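Local coordinates for flocculation protein FLO11 (Saccharomyces cerevisiae, PDB 4UYT) that mediates homotypic adhesion between yeast cells through its N-terminal Flo11 domain, supporting flocculation, substrate adhesion, invasive growth and biofilm formation, at residues Y32-T37 against F119-E124; K68-G71 against G77-Q80; V79-Y84 against T95-T100; V103-D108 against W115-Q120. One frame throughout, in Å; residues are numbered along the deposited sequence. Where two conformers were deposited one is given.

Interaction 1. Residues Y32-T37 against F119-E124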
loop_
_atom_site.group_PDB
_atom_site.type_symbol
_atom_site.label_atom_id
_atom_site.label_comp_id
_atom_site.label_asym_id
_atom_site.label_seq_id
_atom_site.Cartn_x
_atom_site.Cartn_y
_atom_site.Cartn_z
ATOM N N TYR A 32 9.126 3.705 -5.296
ATOM C CA TYR A 32 8.528 3.783 -3.949
ATOM C C TYR A 32 8.709 2.419 -3.289
ATOM O O TYR A 32 8.809 1.405 -3.971
ATOM C CB TYR A 32 7.023 4.085 -4.009
ATOM C CG TYR A 32 6.659 5.452 -4.508
ATOM C CD1 TYR A 32 6.742 5.769 -5.862
ATOM C CD2 TYR A 32 6.135 6.418 -3.632
ATOM C CE1 TYR A 32 6.368 7.016 -6.327
ATOM C CE2 TYR A 32 5.764 7.668 -4.095
ATOM C CZ TYR A 32 5.894 7.960 -5.443
ATOM O OH TYR A 32 5.509 9.195 -5.906
ATOM N N THR A 33 8.616 2.426 -1.955
ATOM C CA THR A 33 8.543 1.231 -1.157
ATOM C C THR A 33 7.312 1.277 -0.271
ATOM O O THR A 33 6.794 2.344 0.066
ATOM C CB THR A 33 9.803 1.041 -0.281
ATOM O OG1 THR A 33 9.941 2.156 0.597
ATOM C CG2 THR A 33 11.068 0.882 -1.144
ATOM N N LEU A 34 6.877 0.097 0.150
ATOM C CA LEU A 34 5.760 -0.063 1.074
ATOM C C LEU A 34 6.137 -1.071 2.127
ATOM O O LEU A 34 6.658 -2.136 1.791
ATOM C CB LEU A 34 4.481 -0.481 0.321
ATOM C CG LEU A 34 3.228 -0.667 1.179
ATOM C CD1 LEU A 34 1.961 -0.340 0.383
ATOM C CD2 LEU A 34 3.098 -2.053 1.788
ATOM N N ASP A 35 5.834 -0.753 3.387
ATOM C CA ASP A 35 5.951 -1.689 4.476
ATOM C C ASP A 35 4.619 -1.713 5.233
ATOM O O ASP A 35 3.939 -0.720 5.347
ATOM C CB ASP A 35 7.093 -1.278 5.417
ATOM C CG ASP A 35 7.521 -2.363 6.350
ATOM O OD1 ASP A 35 7.171 -3.541 6.144
ATOM O OD2 ASP A 35 8.305 -2.022 7.271
ATOM N N VAL A 36 4.294 -2.860 5.773
ATOM C CA VAL A 36 3.137 -3.031 6.679
ATOM C C VAL A 36 3.711 -3.031 8.080
ATOM O O VAL A 36 4.433 -3.943 8.466
ATOM C CB VAL A 36 2.345 -4.310 6.373
ATOM C CG1 VAL A 36 1.219 -4.457 7.401
ATOM C CG2 VAL A 36 1.799 -4.296 4.953
ATOM N N THR A 37 3.447 -1.960 8.821
ATOM C CA THR A 37 4.094 -1.736 10.087
ATOM C C THR A 37 3.320 -2.210 11.318
ATOM O O THR A 37 3.915 -2.380 12.375
ATOM C CB THR A 37 4.451 -0.257 10.253
ATOM O OG1 THR A 37 3.255 0.515 10.213
ATOM C CG2 THR A 37 5.410 0.199 9.142
ATOM N N PHE A 119 -3.828 -4.802 -3.111
ATOM C CA PHE A 119 -4.508 -3.564 -3.421
ATOM C C PHE A 119 -3.570 -2.722 -4.278
ATOM O O PHE A 119 -2.425 -3.088 -4.537
ATOM C CB PHE A 119 -4.961 -2.835 -2.129
ATOM C CG PHE A 119 -3.831 -2.548 -1.162
ATOM C CD1 PHE A 119 -3.039 -1.439 -1.307
ATOM C CD2 PHE A 119 -3.567 -3.397 -0.102
ATOM C CE1 PHE A 119 -1.986 -1.188 -0.430
ATOM C CE2 PHE A 119 -2.533 -3.155 0.788
ATOM C CZ PHE A 119 -1.754 -2.035 0.609
ATOM N N GLN A 120 -4.075 -1.569 -4.698
ATOM C CA GLN A 120 -3.278 -0.612 -5.437
ATOM C C GLN A 120 -3.389 0.738 -4.789
ATOM O O GLN A 120 -4.352 1.037 -4.079
ATOM C CB GLN A 120 -3.698 -0.542 -6.907
ATOM C CG GLN A 120 -3.721 -1.895 -7.593
ATOM C CD GLN A 120 -4.990 -2.653 -7.288
ATOM O OE1 GLN A 120 -6.080 -2.101 -7.400
ATOM N NE2 GLN A 120 -4.861 -3.919 -6.872
ATOM N N ILE A 121 -2.382 1.558 -5.051
ATOM C CA ILE A 121 -2.390 2.938 -4.634
ATOM C C ILE A 121 -2.323 3.790 -5.898
ATOM O O ILE A 121 -1.374 3.657 -6.689
ATOM C CB ILE A 121 -1.248 3.262 -3.655
ATOM C CG1 ILE A 121 -1.255 2.286 -2.466
ATOM C CG2 ILE A 121 -1.382 4.706 -3.191
ATOM C CD1 ILE A 121 -0.207 2.581 -1.419
ATOM N N GLN A 122 -3.344 4.630 -6.077
ATOM C CA GLN A 122 -3.495 5.436 -7.271
ATOM C C GLN A 122 -3.026 6.839 -6.935
ATOM O O GLN A 122 -3.616 7.529 -6.095
ATOM C CB GLN A 122 -4.956 5.427 -7.706
ATOM C CG GLN A 122 -5.289 6.247 -8.933
ATOM C CD GLN A 122 -6.790 6.336 -9.142
ATOM O OE1 GLN A 122 -7.472 5.328 -9.240
ATOM N NE2 GLN A 122 -7.308 7.547 -9.165
ATOM N N PHE A 123 -1.973 7.256 -7.646
ATOM C CA PHE A 123 -1.400 8.585 -7.506
ATOM C C PHE A 123 -1.796 9.423 -8.723
ATOM O O PHE A 123 -1.687 8.970 -9.868
ATOM C CB PHE A 123 0.123 8.507 -7.523
ATOM C CG PHE A 123 0.763 7.890 -6.295
ATOM C CD1 PHE A 123 0.749 6.517 -6.098
ATOM C CD2 PHE A 123 1.446 8.677 -5.383
ATOM C CE1 PHE A 123 1.361 5.963 -4.986
ATOM C CE2 PHE A 123 2.100 8.123 -4.294
ATOM C CZ PHE A 123 2.068 6.765 -4.104
ATOM N N GLU A 124 -2.188 10.660 -8.470
ATOM C CA GLU A 124 -2.349 11.636 -9.537
ATOM C C GLU A 124 -1.611 12.880 -9.108
ATOM O O GLU A 124 -2.056 13.608 -8.220
ATOM C CB GLU A 124 -3.828 11.971 -9.796
ATOM C CG GLU A 124 -4.659 10.832 -10.351
ATOM C CD GLU A 124 -6.121 11.206 -10.593
ATOM O OE1 GLU A 124 -6.533 12.360 -10.336
ATOM O OE2 GLU A 124 -6.874 10.319 -11.039
#
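Tyr32 and Phe123 form the aromatic half of this contact. Their rings meet obliquely, with centroids 4.9 Å apart and planes at 49°. The closest atoms are Tyr32 CE2 and Phe123 CE2, at 3.7 Å. The two side chains run past each other in opposite directions. Both have CG anti to the carbonyl carbon (chi1 -68° for Tyr32, -71° for Phe123), which leans each ring back beside its own backbone N. The hydroxyl of Tyr32 still lies against the Phe123 ring, with OH 3.9 Å from Phe123 CE2, and hydrogen-bonds to Tyr125 OH. The polar end of this buried tyrosine is therefore satisfied.

The rest of the contact centres on one methyl group of Leu34. Leu34 CD1 lies 4.1 Å from Phe119 CZ and equally far from Ile121 CD1. Phe119 reaches toward Leu34 from the opposite direction.

No hydrogen bond joins the two segments, and the nearest CA atoms, those of Leu34 and Ile121, are 10.4 Å apart. This is the face-to-face packing of a beta sandwich, consistent with the fibronectin type III-like fold of the domain. Strand 32-43 brings one sheet and strand 120-125 the other. Val53 of strand 46-55 and Leu67 of strand 64-70 extend the core, and Phe144 of strand 143-147 stacks on Phe123.

Interaction 2. Residues K68-G71 against G77-Q80. With ACT (acetate ion), chain H.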
loop_
_atom_site.group_PDB
_atom_site.type_symbol
_atom_site.label_atom_id
_atom_site.label_comp_id
_atom_site.label_asym_id
_atom_site.label_seq_id
_atom_site.Cartn_x
_atom_site.Cartn_y
_atom_site.Cartn_z
ATOM N N LYS A 68 -5.289 7.686 -3.449
ATOM C CA LYS A 68 -6.261 6.805 -2.835
ATOM C C LYS A 68 -5.804 5.390 -2.975
ATOM O O LYS A 68 -5.119 5.013 -3.933
ATOM C CB LYS A 68 -7.642 6.980 -3.424
ATOM C CG LYS A 68 -7.778 6.770 -4.898
ATOM C CD LYS A 68 -9.256 6.873 -5.287
ATOM C CE LYS A 68 -9.452 6.889 -6.774
ATOM N NZ LYS A 68 -10.911 7.020 -7.041
ATOM N N ILE A 69 -6.212 4.600 -2.005
ATOM C CA ILE A 69 -6.015 3.168 -2.032
ATOM C C ILE A 69 -7.276 2.586 -2.691
ATOM O O ILE A 69 -8.405 2.943 -2.328
ATOM C CB ILE A 69 -5.816 2.596 -0.624
ATOM C CG1 ILE A 69 -4.834 3.420 0.181
ATOM C CG2 ILE A 69 -5.398 1.155 -0.724
ATOM C CD1 ILE A 69 -4.560 2.918 1.565
ATOM N N ILE A 70 -7.081 1.726 -3.679
ATOM C CA ILE A 70 -8.180 1.122 -4.406
ATOM C C ILE A 70 -8.009 -0.379 -4.449
ATOM O O ILE A 70 -6.942 -0.929 -4.156
ATOM C CB ILE A 70 -8.264 1.680 -5.848
ATOM C CG1 ILE A 70 -6.974 1.433 -6.652
ATOM C CG2 ILE A 70 -8.625 3.160 -5.817
ATOM C CD1 ILE A 70 -7.070 1.825 -8.107
ATOM N N GLY A 71 -9.078 -1.062 -4.826
ATOM C CA GLY A 71 -9.025 -2.500 -4.937
ATOM C C GLY A 71 -8.876 -3.192 -3.595
ATOM O O GLY A 71 -8.347 -4.277 -3.538
ATOM N N GLY A 77 -13.844 -0.526 -0.129
ATOM C CA GLY A 77 -13.034 -0.881 -1.270
ATOM C C GLY A 77 -12.038 0.174 -1.712
ATOM O O GLY A 77 -11.043 -0.116 -2.369
ATOM N N THR A 78 -12.343 1.413 -1.361
ATOM C CA THR A 78 -11.508 2.556 -1.622
ATOM C C THR A 78 -11.255 3.280 -0.302
ATOM O O THR A 78 -12.164 3.458 0.529
ATOM C CB THR A 78 -12.196 3.513 -2.627
ATOM O OG1 THR A 78 -12.348 2.837 -3.874
ATOM C CG2 THR A 78 -11.409 4.807 -2.841
ATOM N N VAL A 79 -10.007 3.720 -0.134
ATOM C CA VAL A 79 -9.602 4.542 1.005
ATOM C C VAL A 79 -8.976 5.801 0.461
ATOM O O VAL A 79 -7.850 5.800 -0.018
ATOM C CB VAL A 79 -8.609 3.807 1.940
ATOM C CG1 VAL A 79 -8.316 4.655 3.155
ATOM C CG2 VAL A 79 -9.176 2.461 2.359
ATOM N N GLN A 80 -9.748 6.877 0.476
ATOM C CA GLN A 80 -9.227 8.149 0.031
ATOM C C GLN A 80 -8.210 8.688 1.023
ATOM O O GLN A 80 -8.481 8.773 2.218
ATOM C CB GLN A 80 -10.366 9.149 -0.153
ATOM C CG GLN A 80 -9.970 10.335 -1.028
ATOM C CD GLN A 80 -10.019 10.040 -2.518
ATOM O OE1 GLN A 80 -10.892 9.326 -3.002
ATOM N NE2 GLN A 80 -9.077 10.597 -3.250
HETATM C C ACT H . -16.399 1.888 -0.814
HETATM O O ACT H . -16.524 0.655 -0.419
HETATM O OXT ACT H . -15.210 2.365 -0.729
HETATM C CH3 ACT H . -17.537 2.643 -1.402
HETATM O O HOH W 1 -12.352 4.399 -6.335
HETATM O O HOH W 2 -12.286 8.647 -5.286
HETATM O O HOH W 3 -11.591 0.398 -5.430
#
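Three water molecules bridge Lys68 and Gly71 to Thr78 and Gln80 along one face of a beta hairpin. The hairpin joins strands 64-70 and 79-83, neighbours in one sheet of the fibronectin type III-like sandwich. Lys68 extends fully beyond CG, and its NZ gives hydrogen bonds to two of these waters. One also bonds to Thr78 OG1; the other donates to Gln80 OE1. A third water links Gly71 N, at 3.0 Å from the water oxygen, with Thr78 OG1.

The backbones are paired directly by Ile69 and Val79, an antiparallel hydrogen-bonded pair. Ile69 N to Val79 O and Val79 N to Ile69 O are both 2.8 Å, with N-H...O angles of 167° and 166°. The Ile69 carbonyl oxygen also takes a CA-H...O contact from Thr78 CA. Lys68 and Gln80 form the adjacent non-hydrogen-bonded pair.

On that polar face, Lys68 CD passes 3.7 Å from Gln80 OE1 and 3.9 Å from Thr78 CG2. The bend of Gln80 at chi2 (81°) folds its amide back over the lysine methylenes, and its NE2 bonds to Tyr82 O. On the other face, Ile69 and Val79 lie side by side, pointing the same way. That face meets Phe101 of strand 96-104. Gly71 has positive phi where the chain leaves the first strand.

An acetate ion, probably from the crystallisation liquor, binds the backbone beside the turn. Its O accepts from Gly77 N at 2.9 Å, and its OXT accepts from Thr78 N at 3.1 Å.

Interaction 3. Residues V79-Y84 against T95-T100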
loop_
_atom_site.group_PDB
_atom_site.type_symbol
_atom_site.label_atom_id
_atom_site.label_comp_id
_atom_site.label_asym_id
_atom_site.label_seq_id
_atom_site.Cartn_x
_atom_site.Cartn_y
_atom_site.Cartn_z
ATOM N N VAL A 79 -10.007 3.720 -0.134
ATOM C CA VAL A 79 -9.602 4.542 1.005
ATOM C C VAL A 79 -8.976 5.801 0.461
ATOM O O VAL A 79 -7.850 5.800 -0.018
ATOM C CB VAL A 79 -8.609 3.807 1.940
ATOM C CG1 VAL A 79 -8.316 4.655 3.155
ATOM C CG2 VAL A 79 -9.176 2.461 2.359
ATOM N N GLN A 80 -9.748 6.877 0.476
ATOM C CA GLN A 80 -9.227 8.149 0.031
ATOM C C GLN A 80 -8.210 8.688 1.023
ATOM O O GLN A 80 -8.481 8.773 2.218
ATOM C CB GLN A 80 -10.366 9.149 -0.153
ATOM C CG GLN A 80 -9.970 10.335 -1.028
ATOM C CD GLN A 80 -10.019 10.040 -2.518
ATOM O OE1 GLN A 80 -10.892 9.326 -3.002
ATOM N NE2 GLN A 80 -9.077 10.597 -3.250
ATOM N N LEU A 81 -7.034 9.071 0.525
ATOM C CA LEU A 81 -5.986 9.650 1.386
ATOM C C LEU A 81 -5.826 11.138 1.153
ATOM O O LEU A 81 -5.562 11.877 2.089
ATOM C CB LEU A 81 -4.629 8.954 1.209
ATOM C CG LEU A 81 -4.664 7.458 1.501
ATOM C CD1 LEU A 81 -3.278 6.881 1.281
ATOM C CD2 LEU A 81 -5.147 7.153 2.910
ATOM N N TYR A 82 -6.013 11.571 -0.088
ATOM C CA TYR A 82 -5.896 12.964 -0.426
ATOM C C TYR A 82 -6.762 13.219 -1.637
ATOM O O TYR A 82 -6.737 12.467 -2.611
ATOM C CB TYR A 82 -4.458 13.321 -0.753
ATOM C CG TYR A 82 -4.187 14.790 -0.781
ATOM C CD1 TYR A 82 -3.864 15.460 0.379
ATOM C CD2 TYR A 82 -4.242 15.501 -1.963
ATOM C CE1 TYR A 82 -3.566 16.808 0.367
ATOM C CE2 TYR A 82 -3.946 16.840 -1.998
ATOM C CZ TYR A 82 -3.606 17.485 -0.832
ATOM O OH TYR A 82 -3.303 18.821 -0.859
ATOM N N GLY A 83 -7.502 14.297 -1.602
ATOM C CA GLY A 83 -8.214 14.719 -2.768
ATOM C C GLY A 83 -9.060 15.931 -2.470
ATOM O O GLY A 83 -9.859 15.928 -1.534
ATOM N N TYR A 84 -8.862 16.955 -3.283
ATOM C CA TYR A 84 -9.654 18.151 -3.184
ATOM C C TYR A 84 -11.134 17.866 -3.448
ATOM O O TYR A 84 -12.036 18.350 -2.728
ATOM C CB TYR A 84 -9.123 19.190 -4.174
ATOM C CG TYR A 84 -7.759 19.732 -3.810
ATOM C CD1 TYR A 84 -7.650 20.776 -2.916
ATOM C CD2 TYR A 84 -6.581 19.193 -4.338
ATOM C CE1 TYR A 84 -6.418 21.299 -2.568
ATOM C CE2 TYR A 84 -5.343 19.712 -3.996
ATOM C CZ TYR A 84 -5.269 20.760 -3.103
ATOM O OH TYR A 84 -4.049 21.303 -2.758
ATOM N N THR A 95 5.349 11.227 -0.647
ATOM C CA THR A 95 6.543 10.406 -0.686
ATOM C C THR A 95 7.002 9.960 0.709
ATOM O O THR A 95 8.061 9.361 0.821
ATOM C CB THR A 95 7.679 11.094 -1.477
ATOM O OG1 THR A 95 7.976 12.386 -0.943
ATOM C CG2 THR A 95 7.272 11.225 -2.920
ATOM N N ASP A 96 6.183 10.173 1.744
ATOM C CA ASP A 96 6.450 9.590 3.054
ATOM C C ASP A 96 5.155 9.680 3.842
ATOM O O ASP A 96 4.866 10.697 4.478
ATOM C CB ASP A 96 7.603 10.282 3.797
ATOM C CG ASP A 96 8.082 9.490 4.990
ATOM O OD1 ASP A 96 7.296 8.677 5.503
ATOM O OD2 ASP A 96 9.239 9.677 5.387
ATOM N N PHE A 97 4.333 8.644 3.762
ATOM C CA PHE A 97 3.026 8.668 4.402
ATOM C C PHE A 97 2.687 7.338 4.986
ATOM O O PHE A 97 3.248 6.312 4.632
ATOM C CB PHE A 97 1.920 9.140 3.442
ATOM C CG PHE A 97 1.627 8.223 2.270
ATOM C CD1 PHE A 97 0.700 7.198 2.372
ATOM C CD2 PHE A 97 2.273 8.402 1.027
ATOM C CE1 PHE A 97 0.411 6.393 1.281
ATOM C CE2 PHE A 97 1.989 7.586 -0.067
ATOM C CZ PHE A 97 1.048 6.584 0.080
ATOM N N THR A 98 1.734 7.388 5.900
ATOM C CA THR A 98 1.139 6.217 6.466
ATOM C C THR A 98 -0.364 6.227 6.220
ATOM O O THR A 98 -0.974 7.258 5.985
ATOM C CB THR A 98 1.410 6.090 7.983
ATOM O OG1 THR A 98 0.802 7.191 8.673
ATOM C CG2 THR A 98 2.871 6.037 8.268
ATOM N N ALA A 99 -0.955 5.048 6.307
ATOM C CA ALA A 99 -2.406 4.912 6.226
ATOM C C ALA A 99 -2.801 3.707 7.037
ATOM O O ALA A 99 -2.072 2.721 7.054
ATOM C CB ALA A 99 -2.860 4.757 4.782
ATOM N N THR A 100 -3.970 3.786 7.655
ATOM C CA THR A 100 -4.534 2.681 8.434
ATOM C C THR A 100 -5.925 2.381 7.912
ATOM O O THR A 100 -6.733 3.288 7.723
ATOM C CB THR A 100 -4.548 3.035 9.935
ATOM O OG1 THR A 100 -3.209 3.260 10.412
ATOM C CG2 THR A 100 -5.150 1.931 10.748
#
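Leu81 packs on Phe97 and Ala99 across the interior of the beta sandwich. Leu81 lies on the part of strand 79-83 before a corner in the chain, in the sheet with strand 64-70. Strand 96-104 belongs to the other sheet. Of these residues, Leu81 has the most surface buried by the contact. Its CD1 touches both partners, Phe97 CE1 at 3.7 Å and Ala99 CB at 4.1 Å. CD2 of Leu81 adds a second contact with Ala99 CB, at 3.8 Å.

The Leu81 and Phe97 side chains cross at about a right angle, and the methyl meets the ring obliquely. Ala99 adds a single methyl, which leaves the leucine close to its strand. The CA atoms of Leu81 and Ala99 are 7.7 Å apart. Only apolar side chains meet here, all three residues are buried, and no hydrogen bond joins the segments. Leu67, Val53 and Phe123 also touch Phe97 and continue the core around it.

Leu81 is also part of a classic beta bulge. It and Tyr82 both face Leu67 of the neighbouring strand, and the chain turns a corner at Tyr82. The amide of Gln80 reaches across this corner, with Tyr82 O in the amide plane but NE2 well above the carbonyl plane.

Interaction 4. Residues V103-D108 against W115-Q120. With NA (sodium ion), chain B.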
loop_
_atom_site.group_PDB
_atom_site.type_symbol
_atom_site.label_atom_id
_atom_site.label_comp_id
_atom_site.label_asym_id
_atom_site.label_seq_id
_atom_site.Cartn_x
_atom_site.Cartn_y
_atom_site.Cartn_z
ATOM N N VAL A 103 -8.813 -4.704 6.238
ATOM C CA VAL A 103 -8.821 -5.685 5.176
ATOM C C VAL A 103 -9.443 -6.964 5.704
ATOM O O VAL A 103 -9.375 -7.255 6.896
ATOM C CB VAL A 103 -7.411 -5.976 4.628
ATOM C CG1 VAL A 103 -6.803 -4.721 4.028
ATOM C CG2 VAL A 103 -6.503 -6.571 5.698
ATOM N N TYR A 104 -9.980 -7.753 4.780
ATOM C CA TYR A 104 -10.359 -9.111 5.065
ATOM C C TYR A 104 -9.253 -10.007 4.509
ATOM O O TYR A 104 -9.001 -10.027 3.300
ATOM C CB TYR A 104 -11.682 -9.480 4.381
ATOM C CG TYR A 104 -12.842 -8.552 4.610
ATOM C CD1 TYR A 104 -13.150 -8.031 5.862
ATOM C CD2 TYR A 104 -13.689 -8.232 3.538
ATOM C CE1 TYR A 104 -14.244 -7.212 6.062
ATOM C CE2 TYR A 104 -14.776 -7.404 3.731
ATOM C CZ TYR A 104 -15.058 -6.898 4.983
ATOM O OH TYR A 104 -16.151 -6.096 5.125
ATOM N N ALA A 105 -8.543 -10.694 5.400
ATOM C CA ALA A 105 -7.383 -11.538 4.996
ATOM C C ALA A 105 -7.753 -12.963 5.248
ATOM O O ALA A 105 -7.952 -13.350 6.405
ATOM C CB ALA A 105 -6.131 -11.141 5.772
ATOM N N THR A 106 -7.900 -13.731 4.187
ATOM C CA THR A 106 -8.419 -15.064 4.282
ATOM C C THR A 106 -7.616 -16.129 3.526
ATOM O O THR A 106 -7.839 -17.284 3.799
ATOM C CB THR A 106 -9.882 -15.137 3.821
ATOM O OG1 THR A 106 -9.903 -14.766 2.444
ATOM C CG2 THR A 106 -10.769 -14.234 4.651
ATOM N N GLN A 107 -6.743 -15.782 2.584
ATOM C CA GLN A 107 -6.050 -16.813 1.809
ATOM C C GLN A 107 -4.881 -17.335 2.614
ATOM O O GLN A 107 -3.979 -16.595 2.973
ATOM C CB GLN A 107 -5.590 -16.269 0.450
ATOM C CG GLN A 107 -6.732 -15.791 -0.441
ATOM C CD GLN A 107 -7.903 -16.741 -0.456
ATOM O OE1 GLN A 107 -8.998 -16.430 0.108
ATOM N NE2 GLN A 107 -7.680 -17.926 -1.057
ATOM N N ASP A 108 -4.889 -18.613 2.928
ATOM C CA ASP A 108 -3.864 -19.184 3.801
ATOM C C ASP A 108 -2.488 -19.255 3.132
ATOM O O ASP A 108 -2.346 -19.708 1.995
ATOM C CB ASP A 108 -4.232 -20.608 4.206
ATOM C CG ASP A 108 -5.478 -20.703 5.029
ATOM O OD1 ASP A 108 -5.780 -19.763 5.769
ATOM O OD2 ASP A 108 -6.182 -21.727 4.940
ATOM N N TRP A 115 -2.469 -14.316 3.958
ATOM C CA TRP A 115 -2.013 -13.237 3.120
ATOM C C TRP A 115 -2.878 -12.001 3.265
ATOM O O TRP A 115 -4.116 -12.045 3.272
ATOM C CB TRP A 115 -2.060 -13.635 1.649
ATOM C CG TRP A 115 -1.001 -14.607 1.217
ATOM C CD1 TRP A 115 -1.145 -15.930 0.986
ATOM C CD2 TRP A 115 0.354 -14.285 0.915
ATOM N NE1 TRP A 115 0.038 -16.455 0.559
ATOM C CE2 TRP A 115 0.981 -15.464 0.477
ATOM C CE3 TRP A 115 1.088 -13.102 0.928
ATOM C CZ2 TRP A 115 2.327 -15.499 0.087
ATOM C CZ3 TRP A 115 2.405 -13.133 0.509
ATOM C CH2 TRP A 115 3.019 -14.333 0.099
ATOM N N MET A 116 -2.218 -10.868 3.289
ATOM C CA MET A 116 -2.870 -9.617 2.990
ATOM C C MET A 116 -3.532 -9.691 1.607
ATOM O O MET A 116 -2.874 -10.096 0.657
ATOM C CB MET A 116 -1.806 -8.536 2.961
ATOM C CG MET A 116 -2.312 -7.124 2.766
ATOM S SD MET A 116 -0.959 -5.951 2.703
ATOM C CE MET A 116 -0.415 -6.164 1.015
ATOM N N PRO A 117 -4.788 -9.251 1.454
ATOM C CA PRO A 117 -5.355 -9.138 0.102
ATOM C C PRO A 117 -4.689 -7.967 -0.590
ATOM O O PRO A 117 -4.505 -6.913 0.036
ATOM C CB PRO A 117 -6.854 -8.883 0.379
ATOM C CG PRO A 117 -6.873 -8.169 1.721
ATOM C CD PRO A 117 -5.710 -8.760 2.500
ATOM N N ASN A 118 -4.332 -8.120 -1.854
ATOM C CA ASN A 118 -3.574 -7.097 -2.537
ATOM C C ASN A 118 -4.471 -5.932 -2.938
ATOM O O ASN A 118 -5.674 -6.045 -3.118
ATOM C CB ASN A 118 -2.830 -7.720 -3.707
ATOM C CG ASN A 118 -1.732 -8.638 -3.237
ATOM O OD1 ASN A 118 -1.640 -9.821 -3.684
ATOM N ND2 ASN A 118 -0.917 -8.177 -2.354
ATOM N N PHE A 119 -3.828 -4.802 -3.111
ATOM C CA PHE A 119 -4.508 -3.564 -3.421
ATOM C C PHE A 119 -3.570 -2.722 -4.278
ATOM O O PHE A 119 -2.425 -3.088 -4.537
ATOM C CB PHE A 119 -4.961 -2.835 -2.129
ATOM C CG PHE A 119 -3.831 -2.548 -1.162
ATOM C CD1 PHE A 119 -3.039 -1.439 -1.307
ATOM C CD2 PHE A 119 -3.567 -3.397 -0.102
ATOM C CE1 PHE A 119 -1.986 -1.188 -0.430
ATOM C CE2 PHE A 119 -2.533 -3.155 0.788
ATOM C CZ PHE A 119 -1.754 -2.035 0.609
ATOM N N GLN A 120 -4.075 -1.569 -4.698
ATOM C CA GLN A 120 -3.278 -0.612 -5.437
ATOM C C GLN A 120 -3.389 0.738 -4.789
ATOM O O GLN A 120 -4.352 1.037 -4.079
ATOM C CB GLN A 120 -3.698 -0.542 -6.907
ATOM C CG GLN A 120 -3.721 -1.895 -7.593
ATOM C CD GLN A 120 -4.990 -2.653 -7.288
ATOM O OE1 GLN A 120 -6.080 -2.101 -7.400
ATOM N NE2 GLN A 120 -4.861 -3.919 -6.872
HETATM NA NA NA B . 0.782 -19.076 -0.413
HETATM O O HOH W 4 -6.180 -13.052 1.847
HETATM O O HOH W 5 1.847 -20.999 0.909
#
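The end of strand 96-104 and the chain after it pack here against strand 113-115 at its last residue, Trp115, and the loop from there to strand 120-125. Gln107 and Trp115 carry the direct polar link: Trp115 N donates to Gln107 O at 2.9 Å. The bond is nearly straight (171°) and lies almost along the C=O axis. A bridging water accepts from Gln107 N and donates to Trp115 O, giving these two residues a second link.

Pro117 carries the apolar part. Its ring crosses Val103 obliquely, with CG 3.7 Å from Val103 CB. The same CG is 3.2 Å from Tyr104 O, while Pro117 CD lies 4.1 Å from Ala105 CB. Trp168 of strand 166-169 touches Val103 and Ala105 as well.

The indole of Trp115 sits with Gln107 O at its edge, near the ring plane. A modelled sodium ion lies in the ring plane, 2.9 Å from Trp115 NE1, and a water is bound to the ion. An indole N-H is an unusual neighbour for a cation, so the identity of this ion should be read with caution. The backbone bond and the bridging water imply that Trp115 is fixed through its main chain.

From the N terminus, strand 32-43 comes first, and interaction 1 closes the widest loop when 119-124 packs against it. Interactions 2 and 3 are nested inside that loop. Interaction 2 closes a tight hairpin, and interaction 3 begins on its second strand, sharing Val79 and Gln80. Interaction 4 follows in series and ends on the same part of the chain as interaction 1, sharing Phe119 and Gln120. Interactions 1 and 3 join the two sheets through one core, where Phe123 meets Phe97. Interaction 2 pairs strands within a sheet, and Ile70 N probably hydrogen-bonds to Gln120 O beside it. Interaction 4 ties the end of strand 96-104 to the loop leading into strand 120-125.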